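Peptidyl-prolyl cis-trans isomerase (Hirschia baltica, PDB 5EX2) probably catalyses the cis-trans isomerisation of peptide bonds preceding proline, as a periplasmic, metal-binding cyclophilin that helps proteins fold. Local coordinates at residues 3-8 / 15-20; 52-55 / 59-62; 121-126 / 233-238; 241-246 / 258-263. One frame throughout, in Å; residues are numbered along the deposited sequence.

In the fold
From the N terminus, contact 1 (3-8 / 15-20) comes first and closes the loop around helix 7-11, setting it against strand 17-19. Contact 2 (52-55 / 59-62) follows at the end of helix 45-57, beside the eight-stranded cyclophilin barrel. Contact 3 (121-126 / 233-238) spans more than a hundred residues and ties strand 119-124 and the turn after it to the loop before helix 238-247. Contact 4 (241-246 / 258-263) then joins that helix to the start of strand 261-264. The four are in series; none nests or crosses. Contacts 1, 3 and 4 touch one another around the small sheet 17-19, 229-233, 261-264. Contact 2 stands apart, its centre about 30 Å from that of contact 3.

Contact 1: residues 3-8 / 15-20; sequences VEYTKE and ENWRSV
Y5 and W17 make this contact by themselves, ring against ring. Their backbones stay well apart, with 10.6 Å between Y5 CA and W17 CA, and the two rings alone bridge the segments. The six-membered ring of W17 turns its edge to one face of Y5 in a T-shaped (edge-to-face) stack. The centroids are 4.8 Å apart and the planes stand at 65°. CZ2 and CH2 of the indole do the touching. CZ2 lies 3.5 Å from Y5 CD1, and CH2 lies 3.6 Å from Y5 CD2, so the indole edge sits nearer the CG end of the phenol than its hydroxyl. In W17 the ring is anti to the carbonyl carbon (chi1 -64°), which carries it off strand 17-19 toward the N-terminal arm. That strand is an outer strand of a three-stranded antiparallel sheet, and the chain reaches it through helix 7-11. The W17 side is the tightly packed one: W17 is buried, and V10 and M239 touch both rings. With an alanine in place of Y5, the indole edge would probably lose the aromatic face it packs on, and a gap would open beside V10 and M239. Y5 is partly exposed, and over its far face lies the backbone carbon V3 C.

Contact 2: residues 52-55 / 59-62; sequences RKVV and LYSG
V54 and Y60 meet in a CH-pi contact. CG1 of V54 sits over one face of the Y60 ring, 3.5 Å from the ring centroid and 16° off the normal. It leans toward CZ and CE2, the hydroxyl end of the ring. This methyl is anti to the backbone N (chi1 178°), which turns it from the helix onto the tyrosine. The second kind of contact is apolar and looser. V55 CG2 lies near the ring plane at its edge, 4.0 Å from Y60 CD2. The two valines thus take one face and one edge of the same ring. The polar link between the segments is a water. It donates to V55 O at 2.9 Å and accepts from Y60 N at 3.0 Å. The water bridges a carbonyl near the helix end to the chain that follows. The tyrosine hydroxyl bonds to D169 O, so the ring is gripped at its far end too. T57 OG1 bonds both V54 O and L59 N, which holds the turn between the segments. The contact closes the end of helix 45-57 just before strand 63-69 of the cyclophilin barrel. Helix 79-83 packs on V54 and L59 through I79, while strand 212-218 meets V55 through M218 and Y60 through L213.

Contact 3: residues 121-126 / 233-238; sequences TGFYNG and MRNDGP
N125 and G126 pass close to R234 and N235, with 6.4 Å between G126 CA and N235 CA. They form the tight turn of a beta hairpin that joins the antiparallel strands 119-124 and 127-132. Both have positive phi, and their backbone angles are those of a type I' turn. On the other segment, R234 to G237 form a type I beta turn, closed by G237 N to R234 O at 3.1 Å. This turn joins strand 229-233 to helix 238-247, and G237 is the N-cap of that helix. The contact ties the 234-237 turn to the hairpin turn and to F123, near the end of strand 119-124, within the cyclophilin family region.

N235 carries the contact. Its OD1 accepts a hydrogen bond from G126 N at 2.7 Å. The donor lies in the carbonyl plane, and the N-H...O angle of 146° shows a bent bond. The amide also rests on F123 CB, at the root of the phenyl ring, with N235 CG 3.3 Å from that atom. The F123 ring meets F240 edge-to-face. N235 is buried, and both ends of its amide have partners, since ND2 bonds to T259 OG1. These bonds at both ends fix which way the amide is turned. A leucine in place of N235 would probably leave G126 N and T259 OG1 without these partners in a buried spot. N125 N also comes near N235 OD1, but at 3.4 Å and a poor angle it is not bonded.

Contact 4: residues 241-246 / 258-263; sequences SLFLDR and QTPSVV
Helix 238-247 and the chain entering strand 261-264 come closest at F243 and P260, whose CA atoms are 8.7 Å apart, so side chains must span the gap. The two side chains reach toward each other from opposite directions. The P260 ring lies over one face of the F243 ring. CD of P260 stands over the ring centre, 3.9 Å from the centroid and 11° off the normal, in a CH-pi contact. CG is the closest proline atom and lies 3.8 Å from F243 CD2. The phenyl group leaves the helix with CG anti to the backbone N (chi1 168°), and this points the ring at the proline. Farther along the ring, F243 CZ comes within 3.8 Å of Q258 O. By way of F243 the helix packs on the run into strand 261-264, an outer strand of the three-stranded antiparallel sheet 17-19, 229-233, 261-264.

Polar bonds flank the proline. S261 OG donates to T259 O at 2.8 Å, from 36° above the carbonyl plane. R190 bonds to both S261 OG and the Q258 amide, which also bonds to M191 O. P260 itself is paired with M233 of strand 229-233 through its backbone. F240, one helical turn before F243, meets the F243 ring with planes at about 25° and also touches P260.

The F243-P260 pair is apolar. Proline C-H groups rest on an aromatic face, and no bond of fixed direction joins the two side chains.

Contact 1: residues 3-8 / 15-20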
loop_
_atom_site.group_PDB
_atom_site.type_symbol
_atom_site.label_atom_id
_atom_site.label_comp_id
_atom_site.label_asym_id
_atom_site.label_seq_id
_atom_site.Cartn_x
_atom_site.Cartn_y
_atom_site.Cartn_z
ATOM N N VAL A 3 -8.614 -18.076 4.563
ATOM C CA VAL A 3 -9.822 -18.008 5.375
ATOM C C VAL A 3 -10.704 -16.905 4.813
ATOM O O VAL A 3 -10.243 -15.788 4.580
ATOM C CB VAL A 3 -9.516 -17.736 6.863
ATOM C CG1 VAL A 3 -10.806 -17.680 7.673
ATOM C CG2 VAL A 3 -8.585 -18.802 7.422
ATOM N N GLU A 4 -11.971 -17.233 4.584
ATOM C CA GLU A 4 -12.950 -16.250 4.144
ATOM C C GLU A 4 -13.673 -15.695 5.373
ATOM O O GLU A 4 -14.054 -16.441 6.277
ATOM C CB GLU A 4 -13.925 -16.865 3.134
ATOM C CG GLU A 4 -15.006 -17.764 3.729
ATOM C CD GLU A 4 -16.095 -18.112 2.732
ATOM O OE1 GLU A 4 -16.569 -17.201 2.016
ATOM O OE2 GLU A 4 -16.468 -19.303 2.655
ATOM N N TYR A 5 -13.796 -14.375 5.424
ATOM C CA TYR A 5 -14.463 -13.709 6.534
ATOM C C TYR A 5 -15.739 -13.041 6.059
ATOM O O TYR A 5 -15.729 -12.296 5.087
ATOM C CB TYR A 5 -13.542 -12.669 7.156
ATOM C CG TYR A 5 -12.148 -13.179 7.424
ATOM C CD1 TYR A 5 -11.846 -13.873 8.589
ATOM C CD2 TYR A 5 -11.139 -12.971 6.498
ATOM C CE1 TYR A 5 -10.564 -14.338 8.823
ATOM C CE2 TYR A 5 -9.869 -13.429 6.718
ATOM C CZ TYR A 5 -9.582 -14.107 7.876
ATOM O OH TYR A 5 -8.295 -14.553 8.064
ATOM N N THR A 6 -16.832 -13.305 6.759
ATOM C CA THR A 6 -18.109 -12.695 6.421
ATOM C C THR A 6 -18.191 -11.282 6.963
ATOM O O THR A 6 -17.566 -10.945 7.975
ATOM C CB THR A 6 -19.291 -13.480 6.988
ATOM O OG1 THR A 6 -19.258 -13.434 8.420
ATOM C CG2 THR A 6 -19.263 -14.922 6.516
ATOM N N LYS A 7 -19.005 -10.469 6.307
ATOM C CA LYS A 7 -19.216 -9.096 6.729
ATOM C C LYS A 7 -19.781 -9.069 8.148
ATOM O O LYS A 7 -19.367 -8.256 8.974
ATOM C CB LYS A 7 -20.163 -8.384 5.763
ATOM C CG LYS A 7 -20.207 -6.881 5.960
ATOM C CD LYS A 7 -21.016 -6.204 4.844
ATOM C CE LYS A 7 -20.949 -4.688 4.934
ATOM N NZ LYS A 7 -21.877 -4.035 3.974
ATOM N N GLU A 8 -20.691 -9.990 8.446
ATOM C CA GLU A 8 -21.291 -10.050 9.760
ATOM C C GLU A 8 -20.225 -10.288 10.836
ATOM O O GLU A 8 -20.209 -9.617 11.867
ATOM C CB GLU A 8 -22.353 -11.149 9.790
ATOM C CG GLU A 8 -23.129 -11.240 11.084
ATOM C CD GLU A 8 -24.360 -12.133 10.971
ATOM O OE1 GLU A 8 -24.587 -12.712 9.886
ATOM O OE2 GLU A 8 -25.104 -12.256 11.967
ATOM N N GLU A 15 -12.487 -5.672 17.817
ATOM C CA GLU A 15 -11.234 -6.044 18.451
ATOM C C GLU A 15 -10.260 -6.638 17.436
ATOM O O GLU A 15 -9.038 -6.544 17.602
ATOM C CB GLU A 15 -11.484 -7.047 19.583
ATOM C CG GLU A 15 -12.303 -6.501 20.756
ATOM C CD GLU A 15 -13.819 -6.428 20.494
ATOM O OE1 GLU A 15 -14.317 -7.001 19.491
ATOM O OE2 GLU A 15 -14.521 -5.794 21.313
ATOM N N ASN A 16 -10.801 -7.223 16.363
ATOM C CA ASN A 16 -9.968 -7.895 15.382
ATOM C C ASN A 16 -9.983 -7.245 14.019
ATOM O O ASN A 16 -9.181 -7.610 13.172
ATOM C CB ASN A 16 -10.377 -9.344 15.263
ATOM C CG ASN A 16 -9.869 -10.161 16.419
ATOM O OD1 ASN A 16 -8.671 -10.262 16.629
ATOM N ND2 ASN A 16 -10.777 -10.732 17.186
ATOM N N TRP A 17 -10.877 -6.290 13.799
ATOM C CA TRP A 17 -11.038 -5.680 12.481
ATOM C C TRP A 17 -11.130 -4.165 12.561
ATOM O O TRP A 17 -11.912 -3.593 13.327
ATOM C CB TRP A 17 -12.272 -6.240 11.781
ATOM C CG TRP A 17 -12.147 -7.686 11.515
ATOM C CD1 TRP A 17 -12.618 -8.703 12.290
ATOM C CD2 TRP A 17 -11.467 -8.298 10.414
ATOM N NE1 TRP A 17 -12.293 -9.910 11.728
ATOM C CE2 TRP A 17 -11.577 -9.688 10.577
ATOM C CE3 TRP A 17 -10.776 -7.801 9.301
ATOM C CZ2 TRP A 17 -11.035 -10.592 9.669
ATOM C CZ3 TRP A 17 -10.238 -8.705 8.403
ATOM C CH2 TRP A 17 -10.381 -10.079 8.586
ATOM N N ARG A 18 -10.323 -3.530 11.724
ATOM C CA ARG A 18 -10.250 -2.081 11.612
ATOM C C ARG A 18 -10.972 -1.638 10.352
ATOM O O ARG A 18 -10.668 -2.110 9.260
ATOM C CB ARG A 18 -8.779 -1.635 11.570
ATOM C CG ARG A 18 -8.576 -0.144 11.334
ATOM C CD ARG A 18 -7.089 0.235 11.269
ATOM N NE ARG A 18 -6.379 -0.417 10.171
ATOM C CZ ARG A 18 -6.427 -0.005 8.908
ATOM N NH1 ARG A 18 -7.152 1.055 8.578
ATOM N NH2 ARG A 18 -5.756 -0.662 7.978
ATOM N N SER A 19 -11.912 -0.717 10.506
ATOM C CA SER A 19 -12.649 -0.185 9.374
ATOM C C SER A 19 -11.775 0.825 8.638
ATOM O O SER A 19 -11.240 1.747 9.250
ATOM C CB SER A 19 -13.940 0.455 9.870
ATOM O OG SER A 19 -14.636 1.062 8.799
ATOM N N VAL A 20 -11.655 0.667 7.322
ATOM C CA VAL A 20 -10.852 1.574 6.511
ATOM C C VAL A 20 -11.636 2.849 6.249
ATOM O O VAL A 20 -12.787 2.814 5.826
ATOM C CB VAL A 20 -10.426 0.905 5.186
ATOM C CG1 VAL A 20 -9.733 1.889 4.250
ATOM C CG2 VAL A 20 -9.509 -0.290 5.459
#

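Contact 2: residues 52-55 / 59-62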
loop_
_atom_site.group_PDB
_atom_site.type_symbol
_atom_site.label_atom_id
_atom_site.label_comp_id
_atom_site.label_asym_id
_atom_site.label_seq_id
_atom_site.Cartn_x
_atom_site.Cartn_y
_atom_site.Cartn_z
ATOM N N ARG A 52 -4.721 11.393 -3.960
ATOM C CA ARG A 52 -6.110 11.863 -3.929
ATOM C C ARG A 52 -6.357 12.944 -4.971
ATOM O O ARG A 52 -7.365 12.923 -5.682
ATOM C CB ARG A 52 -6.482 12.417 -2.556
ATOM C CG ARG A 52 -6.513 11.400 -1.448
ATOM C CD ARG A 52 -7.328 11.906 -0.271
ATOM N NE ARG A 52 -7.109 11.075 0.903
ATOM C CZ ARG A 52 -6.273 11.371 1.889
ATOM N NH1 ARG A 52 -5.573 12.501 1.882
ATOM N NH2 ARG A 52 -6.150 10.530 2.900
ATOM N N LYS A 53 -5.442 13.892 -5.049
ATOM C CA LYS A 53 -5.539 14.986 -5.994
ATOM C C LYS A 53 -5.579 14.471 -7.426
ATOM O O LYS A 53 -6.440 14.868 -8.204
ATOM C CB LYS A 53 -4.359 15.934 -5.783
ATOM C CG LYS A 53 -4.270 17.095 -6.745
ATOM C CD LYS A 53 -3.021 17.931 -6.454
ATOM C CE LYS A 53 -2.845 19.061 -7.463
ATOM N NZ LYS A 53 -3.814 20.169 -7.247
ATOM N N VAL A 54 -4.648 13.596 -7.793
ATOM C CA VAL A 54 -4.601 13.116 -9.176
ATOM C C VAL A 54 -5.848 12.283 -9.504
ATOM O O VAL A 54 -6.454 12.440 -10.561
ATOM C CB VAL A 54 -3.305 12.315 -9.439
ATOM C CG1 VAL A 54 -3.277 11.768 -10.855
ATOM C CG2 VAL A 54 -2.092 13.200 -9.213
ATOM N N VAL A 55 -6.261 11.425 -8.585
ATOM C CA VAL A 55 -7.462 10.633 -8.794
ATOM C C VAL A 55 -8.631 11.559 -9.111
ATOM O O VAL A 55 -9.368 11.337 -10.073
ATOM C CB VAL A 55 -7.780 9.743 -7.551
ATOM C CG1 VAL A 55 -9.186 9.154 -7.639
ATOM C CG2 VAL A 55 -6.765 8.631 -7.423
ATOM N N LEU A 59 -7.692 12.146 -14.379
ATOM C CA LEU A 59 -6.671 11.951 -15.399
ATOM C C LEU A 59 -6.001 10.583 -15.408
ATOM O O LEU A 59 -5.330 10.233 -16.375
ATOM C CB LEU A 59 -5.601 13.030 -15.264
ATOM C CG LEU A 59 -6.090 14.427 -15.636
ATOM C CD1 LEU A 59 -5.044 15.467 -15.295
ATOM C CD2 LEU A 59 -6.499 14.524 -17.121
ATOM N N TYR A 60 -6.166 9.791 -14.358
ATOM C CA TYR A 60 -5.630 8.445 -14.413
ATOM C C TYR A 60 -6.415 7.553 -15.352
ATOM O O TYR A 60 -5.940 6.493 -15.772
ATOM C CB TYR A 60 -5.630 7.784 -13.041
ATOM C CG TYR A 60 -4.429 8.044 -12.171
ATOM C CD1 TYR A 60 -3.144 8.134 -12.698
ATOM C CD2 TYR A 60 -4.580 8.176 -10.802
ATOM C CE1 TYR A 60 -2.038 8.355 -11.862
ATOM C CE2 TYR A 60 -3.499 8.394 -9.969
ATOM C CZ TYR A 60 -2.231 8.481 -10.494
ATOM O OH TYR A 60 -1.166 8.691 -9.635
ATOM N N SER A 61 -7.643 7.942 -15.653
ATOM C CA SER A 61 -8.487 7.063 -16.425
ATOM C C SER A 61 -7.911 6.893 -17.809
ATOM O O SER A 61 -7.563 7.862 -18.486
ATOM C CB SER A 61 -9.914 7.586 -16.474
ATOM O OG SER A 61 -10.440 7.528 -15.163
ATOM N N GLY A 62 -7.765 5.638 -18.212
ATOM C CA GLY A 62 -7.178 5.323 -19.500
ATOM C C GLY A 62 -5.668 5.216 -19.539
ATOM O O GLY A 62 -5.104 4.926 -20.584
HETATM O O HOH W 1 -8.265 9.689 -12.186
#

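Contact 3: residues 121-126 / 233-238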
loop_
_atom_site.group_PDB
_atom_site.type_symbol
_atom_site.label_atom_id
_atom_site.label_comp_id
_atom_site.label_asym_id
_atom_site.label_seq_id
_atom_site.Cartn_x
_atom_site.Cartn_y
_atom_site.Cartn_z
ATOM N N THR A 121 11.283 -5.871 11.374
ATOM C CA THR A 121 10.058 -5.612 10.663
ATOM C C THR A 121 8.862 -6.021 11.507
ATOM O O THR A 121 8.942 -6.834 12.436
ATOM C CB THR A 121 9.978 -6.371 9.336
ATOM O OG1 THR A 121 9.891 -7.776 9.589
ATOM C CG2 THR A 121 11.174 -6.073 8.423
ATOM N N GLY A 122 7.728 -5.458 11.159
ATOM C CA GLY A 122 6.493 -5.774 11.839
ATOM C C GLY A 122 5.378 -5.115 11.077
ATOM O O GLY A 122 5.540 -4.746 9.906
ATOM N N PHE A 123 4.235 -5.005 11.731
ATOM C CA PHE A 123 3.033 -4.475 11.096
ATOM C C PHE A 123 2.442 -3.336 11.892
ATOM O O PHE A 123 2.439 -3.352 13.130
ATOM C CB PHE A 123 1.974 -5.559 10.950
ATOM C CG PHE A 123 2.375 -6.725 10.077
ATOM C CD1 PHE A 123 2.169 -6.697 8.709
ATOM C CD2 PHE A 123 2.933 -7.859 10.640
ATOM C CE1 PHE A 123 2.516 -7.788 7.912
ATOM C CE2 PHE A 123 3.282 -8.953 9.851
ATOM C CZ PHE A 123 3.067 -8.913 8.492
ATOM N N TYR A 124 1.882 -2.376 11.170
ATOM C CA TYR A 124 1.092 -1.324 11.771
ATOM C C TYR A 124 -0.092 -1.067 10.866
ATOM O O TYR A 124 0.093 -0.737 9.691
ATOM C CB TYR A 124 1.887 -0.039 11.951
ATOM C CG TYR A 124 1.026 1.131 12.365
ATOM C CD1 TYR A 124 0.513 1.229 13.644
ATOM C CD2 TYR A 124 0.717 2.128 11.465
ATOM C CE1 TYR A 124 -0.284 2.298 14.010
ATOM C CE2 TYR A 124 -0.080 3.200 11.814
ATOM C CZ TYR A 124 -0.577 3.282 13.084
ATOM O OH TYR A 124 -1.377 4.353 13.435
ATOM N N ASN A 125 -1.298 -1.219 11.394
ATOM C CA ASN A 125 -2.516 -0.975 10.620
ATOM C C ASN A 125 -2.537 -1.761 9.328
ATOM O O ASN A 125 -3.080 -1.312 8.317
ATOM C CB ASN A 125 -2.655 0.519 10.338
ATOM C CG ASN A 125 -3.391 1.235 11.434
ATOM O OD1 ASN A 125 -3.647 0.672 12.492
ATOM N ND2 ASN A 125 -3.748 2.485 11.181
ATOM N N GLY A 126 -1.963 -2.952 9.365
ATOM C CA GLY A 126 -1.966 -3.832 8.215
ATOM C C GLY A 126 -0.893 -3.517 7.195
ATOM O O GLY A 126 -0.787 -4.211 6.177
ATOM N N MET A 233 -7.569 -6.645 9.179
ATOM C CA MET A 233 -7.362 -7.291 10.468
ATOM C C MET A 233 -6.397 -6.461 11.319
ATOM O O MET A 233 -5.438 -5.883 10.833
ATOM C CB MET A 233 -6.840 -8.715 10.272
ATOM C CG MET A 233 -6.629 -9.506 11.586
ATOM S SD MET A 233 -6.234 -11.217 11.300
ATOM C CE MET A 233 -7.816 -11.881 10.787
ATOM N N ARG A 234 -6.705 -6.368 12.606
ATOM C CA ARG A 234 -5.881 -5.645 13.560
ATOM C C ARG A 234 -4.677 -6.496 13.951
ATOM O O ARG A 234 -4.830 -7.613 14.436
ATOM C CB ARG A 234 -6.695 -5.266 14.801
ATOM C CG ARG A 234 -7.685 -4.146 14.538
ATOM C CD ARG A 234 -8.355 -3.607 15.795
ATOM N NE ARG A 234 -9.323 -2.554 15.477
ATOM C CZ ARG A 234 -9.015 -1.289 15.182
ATOM N NH1 ARG A 234 -7.752 -0.881 15.147
ATOM N NH2 ARG A 234 -9.981 -0.420 14.913
ATOM N N ASN A 235 -3.482 -5.978 13.692
ATOM C CA ASN A 235 -2.282 -6.752 13.914
ATOM C C ASN A 235 -2.074 -7.021 15.386
ATOM O O ASN A 235 -1.466 -8.019 15.723
ATOM C CB ASN A 235 -1.074 -6.030 13.324
ATOM C CG ASN A 235 -1.225 -5.768 11.820
ATOM O OD1 ASN A 235 -1.298 -4.620 11.397
ATOM N ND2 ASN A 235 -1.226 -6.821 11.020
ATOM N N ASP A 236 -2.620 -6.155 16.241
ATOM C CA ASP A 236 -2.434 -6.276 17.683
ATOM C C ASP A 236 -3.562 -7.071 18.343
ATOM O O ASP A 236 -3.666 -7.109 19.581
ATOM C CB ASP A 236 -2.307 -4.887 18.333
ATOM C CG ASP A 236 -3.517 -3.984 18.096
ATOM O OD1 ASP A 236 -4.381 -4.281 17.246
ATOM O OD2 ASP A 236 -3.600 -2.942 18.781
ATOM N N GLY A 237 -4.398 -7.704 17.532
ATOM C CA GLY A 237 -5.487 -8.509 18.051
ATOM C C GLY A 237 -5.171 -9.990 17.998
ATOM O O GLY A 237 -4.172 -10.423 17.414
ATOM N N PRO A 238 -6.038 -10.802 18.608
ATOM C CA PRO A 238 -5.735 -12.228 18.743
ATOM C C PRO A 238 -5.886 -13.026 17.465
ATOM O O PRO A 238 -5.205 -14.017 17.278
ATOM C CB PRO A 238 -6.744 -12.708 19.787
ATOM C CG PRO A 238 -7.842 -11.742 19.736
ATOM C CD PRO A 238 -7.213 -10.411 19.402
#

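Contact 4: residues 241-246 / 258-263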
loop_
_atom_site.group_PDB
_atom_site.type_symbol
_atom_site.label_atom_id
_atom_site.label_comp_id
_atom_site.label_asym_id
_atom_site.label_seq_id
_atom_site.Cartn_x
_atom_site.Cartn_y
_atom_site.Cartn_z
ATOM N N SER A 241 -2.619 -12.868 15.887
ATOM C CA SER A 241 -1.697 -13.750 16.586
ATOM C C SER A 241 -1.815 -15.193 16.087
ATOM O O SER A 241 -0.819 -15.889 15.888
ATOM C CB SER A 241 -1.971 -13.669 18.078
ATOM O OG SER A 241 -1.055 -14.438 18.828
ATOM N N LEU A 242 -3.053 -15.635 15.892
ATOM C CA LEU A 242 -3.315 -16.970 15.390
ATOM C C LEU A 242 -2.843 -17.117 13.950
ATOM O O LEU A 242 -2.319 -18.155 13.559
ATOM C CB LEU A 242 -4.809 -17.269 15.484
ATOM C CG LEU A 242 -5.314 -17.383 16.920
ATOM C CD1 LEU A 242 -6.834 -17.468 16.960
ATOM C CD2 LEU A 242 -4.691 -18.585 17.619
ATOM N N PHE A 243 -3.054 -16.075 13.156
ATOM C CA PHE A 243 -2.582 -16.046 11.777
ATOM C C PHE A 243 -1.066 -16.201 11.711
ATOM O O PHE A 243 -0.556 -17.038 10.969
ATOM C CB PHE A 243 -3.070 -14.746 11.131
ATOM C CG PHE A 243 -2.440 -14.412 9.807
ATOM C CD1 PHE A 243 -1.339 -13.576 9.764
ATOM C CD2 PHE A 243 -2.989 -14.860 8.615
ATOM C CE1 PHE A 243 -0.751 -13.236 8.563
ATOM C CE2 PHE A 243 -2.405 -14.513 7.398
ATOM C CZ PHE A 243 -1.293 -13.693 7.383
ATOM N N LEU A 244 -0.336 -15.449 12.524
ATOM C CA LEU A 244 1.120 -15.571 12.554
ATOM C C LEU A 244 1.538 -16.958 13.008
ATOM O O LEU A 244 2.458 -17.550 12.459
ATOM C CB LEU A 244 1.732 -14.531 13.483
ATOM C CG LEU A 244 1.648 -13.082 13.045
ATOM C CD1 LEU A 244 2.185 -12.181 14.133
ATOM C CD2 LEU A 244 2.446 -12.871 11.785
ATOM N N ASP A 245 0.858 -17.483 14.021
ATOM C CA ASP A 245 1.148 -18.833 14.483
ATOM C C ASP A 245 1.033 -19.835 13.351
ATOM O O ASP A 245 1.880 -20.717 13.187
ATOM C CB ASP A 245 0.196 -19.284 15.591
ATOM C CG ASP A 245 0.412 -18.571 16.910
ATOM O OD1 ASP A 245 1.431 -17.866 17.102
ATOM O OD2 ASP A 245 -0.456 -18.764 17.788
ATOM N N ARG A 246 -0.061 -19.716 12.611
ATOM C CA ARG A 246 -0.395 -20.643 11.549
ATOM C C ARG A 246 0.595 -20.504 10.387
ATOM O O ARG A 246 1.068 -21.507 9.855
ATOM C CB ARG A 246 -1.846 -20.392 11.130
ATOM C CG ARG A 246 -2.392 -21.250 10.026
ATOM C CD ARG A 246 -3.805 -20.800 9.698
ATOM N NE ARG A 246 -3.850 -19.938 8.515
ATOM C CZ ARG A 246 -4.425 -18.736 8.449
ATOM N NH1 ARG A 246 -5.029 -18.191 9.504
ATOM N NH2 ARG A 246 -4.392 -18.071 7.299
ATOM N N GLN A 258 -0.143 -10.956 3.067
ATOM C CA GLN A 258 -0.554 -9.671 3.578
ATOM C C GLN A 258 -1.490 -9.863 4.763
ATOM O O GLN A 258 -2.131 -10.903 4.912
ATOM C CB GLN A 258 -1.257 -8.861 2.515
ATOM C CG GLN A 258 -0.414 -8.562 1.322
ATOM C CD GLN A 258 -0.972 -7.397 0.555
ATOM O OE1 GLN A 258 -0.656 -6.237 0.857
ATOM N NE2 GLN A 258 -1.850 -7.676 -0.391
ATOM N N THR A 259 -1.585 -8.836 5.590
ATOM C CA THR A 259 -2.535 -8.819 6.681
ATOM C C THR A 259 -3.909 -9.097 6.114
ATOM O O THR A 259 -4.314 -8.445 5.174
ATOM C CB THR A 259 -2.540 -7.468 7.393
ATOM O OG1 THR A 259 -1.274 -7.259 8.025
ATOM C CG2 THR A 259 -3.648 -7.418 8.442
ATOM N N PRO A 260 -4.638 -10.071 6.682
ATOM C CA PRO A 260 -5.961 -10.345 6.122
ATOM C C PRO A 260 -6.802 -9.093 6.018
ATOM O O PRO A 260 -6.952 -8.329 6.971
ATOM C CB PRO A 260 -6.547 -11.341 7.120
ATOM C CG PRO A 260 -5.355 -12.121 7.573
ATOM C CD PRO A 260 -4.282 -11.065 7.708
ATOM N N SER A 261 -7.388 -8.909 4.843
ATOM C CA SER A 261 -8.189 -7.735 4.529
ATOM C C SER A 261 -9.375 -8.161 3.683
ATOM O O SER A 261 -9.296 -9.135 2.940
ATOM C CB SER A 261 -7.348 -6.691 3.785
ATOM O OG SER A 261 -6.157 -6.392 4.504
ATOM N N VAL A 262 -10.468 -7.440 3.803
ATOM C CA VAL A 262 -11.681 -7.767 3.062
ATOM C C VAL A 262 -12.373 -6.501 2.608
ATOM O O VAL A 262 -12.393 -5.499 3.319
ATOM C CB VAL A 262 -12.661 -8.601 3.917
ATOM C CG1 VAL A 262 -12.079 -9.967 4.213
ATOM C CG2 VAL A 262 -12.983 -7.876 5.218
ATOM N N VAL A 263 -12.929 -6.555 1.407
ATOM C CA VAL A 263 -13.679 -5.453 0.840
ATOM C C VAL A 263 -15.061 -5.979 0.465
ATOM O O VAL A 263 -15.180 -6.996 -0.214
ATOM C CB VAL A 263 -12.990 -4.854 -0.394
ATOM C CG1 VAL A 263 -13.809 -3.684 -0.938
ATOM C CG2 VAL A 263 -11.559 -4.412 -0.068
#